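Local coordinates for Yop proteins translocation protein Q (PDB 3UEP), which is a component of the Yop type III secretion machinery, present here as its FliN-like C-terminal fragment made from an internal translation start, at residues S39-P42 with G43-I46. Numbering follows the deposited sequence.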
# COMPACT_ATOMS: atom_id res chain seq x y z
N SER A 39 9.43 16.19 -9.31
CA SER A 39 9.86 17.21 -8.33
C SER A 39 10.17 16.61 -6.95
O SER A 39 10.72 17.29 -6.09
CB SER A 39 8.79 18.28 -8.17
OG SER A 39 7.64 17.67 -7.61
N LEU A 40 9.83 15.35 -6.72
CA LEU A 40 10.06 14.75 -5.41
C LEU A 40 11.55 14.70 -5.07
O LEU A 40 12.38 14.42 -5.93
CB LEU A 40 9.46 13.35 -5.34
CG LEU A 40 7.92 13.32 -5.35
CD1 LEU A 40 7.45 11.89 -5.16
CD2 LEU A 40 7.36 14.23 -4.26
N GLU A 41 11.87 15.01 -3.82
CA GLU A 41 13.22 14.86 -3.30
C GLU A 41 13.13 14.65 -1.78
O GLU A 41 12.07 14.85 -1.19
CB GLU A 41 14.08 16.07 -3.65
CG GLU A 41 13.61 17.37 -3.03
CD GLU A 41 14.40 18.56 -3.55
OE1 GLU A 41 15.09 18.41 -4.58
OE2 GLU A 41 14.33 19.65 -2.93
N PRO A 42 14.24 14.23 -1.15
CA PRO A 42 14.20 14.07 0.31
C PRO A 42 13.76 15.37 0.99
O PRO A 42 14.27 16.45 0.67
CB PRO A 42 15.65 13.73 0.67
CG PRO A 42 16.23 13.16 -0.61
CD PRO A 42 15.56 13.93 -1.71
N GLY A 43 12.79 15.26 1.90
CA GLY A 43 12.21 16.44 2.54
C GLY A 43 10.85 16.78 1.97
O GLY A 43 10.07 17.47 2.63
N SER A 44 10.55 16.30 0.75
CA SER A 44 9.25 16.58 0.13
C SER A 44 8.12 16.04 1.00
O SER A 44 8.25 14.96 1.56
CB SER A 44 9.13 15.97 -1.26
OG SER A 44 10.05 16.54 -2.17
N LEU A 45 7.03 16.79 1.10
CA LEU A 45 5.85 16.33 1.84
C LEU A 45 4.71 16.04 0.90
O LEU A 45 4.47 16.79 -0.06
CB LEU A 45 5.40 17.38 2.85
CG LEU A 45 6.44 17.78 3.88
CD1 LEU A 45 6.16 19.16 4.51
CD2 LEU A 45 6.51 16.69 4.92
N ILE A 46 4.01 14.94 1.15
CA ILE A 46 2.88 14.57 0.33
C ILE A 46 1.69 14.40 1.22
O ILE A 46 1.73 13.68 2.22
CB ILE A 46 3.10 13.25 -0.41
CG1 ILE A 46 4.31 13.34 -1.33
CG2 ILE A 46 1.85 12.90 -1.24
CD1 ILE A 46 4.61 11.98 -2.04
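Ser44 closes a type II beta turn by gripping the carbonyl of Glu41 twice. Its amide N lies 2.9 Å from Glu41 O, the backbone bond that closes the turn, with an N-H...O angle of 159°, while its hydroxyl OG gives a second bond to Glu41 O at 2.8 Å. The two donors approach differently: the amide comes nearer the line of the C=O bond, whereas OG approaches more from the flank of the carbonyl, and both are tilted from the carbonyl plane. Serine suits this place because its short side chain, with OG beside its own backbone N (chi1 -65°), folds back into the turn. Pro42 and Gly43 form the corner. The proline ring fixes phi near the value required at the first corner position, and Gly43, having no CB, readily takes the positive phi (103°) of the third position of a type II turn. Just before the turn, Leu40 brings one branch across: CD2 rests 3.9 Å from Ser44 CB and 4.2 Å from Ile46 CD1, a small apolar contact at the start of strand 45-48. Ile81 of the second subunit packs on Ser44, and Phe25 of that subunit on Ile46. One carbonyl held by two donors, with the corner residues suited to their phi values, is consistent with a firmly set turn between helix 34-39 and strand 45-48, whose Leu45 and Ile46 pair antiparallel with a strand of the second subunit.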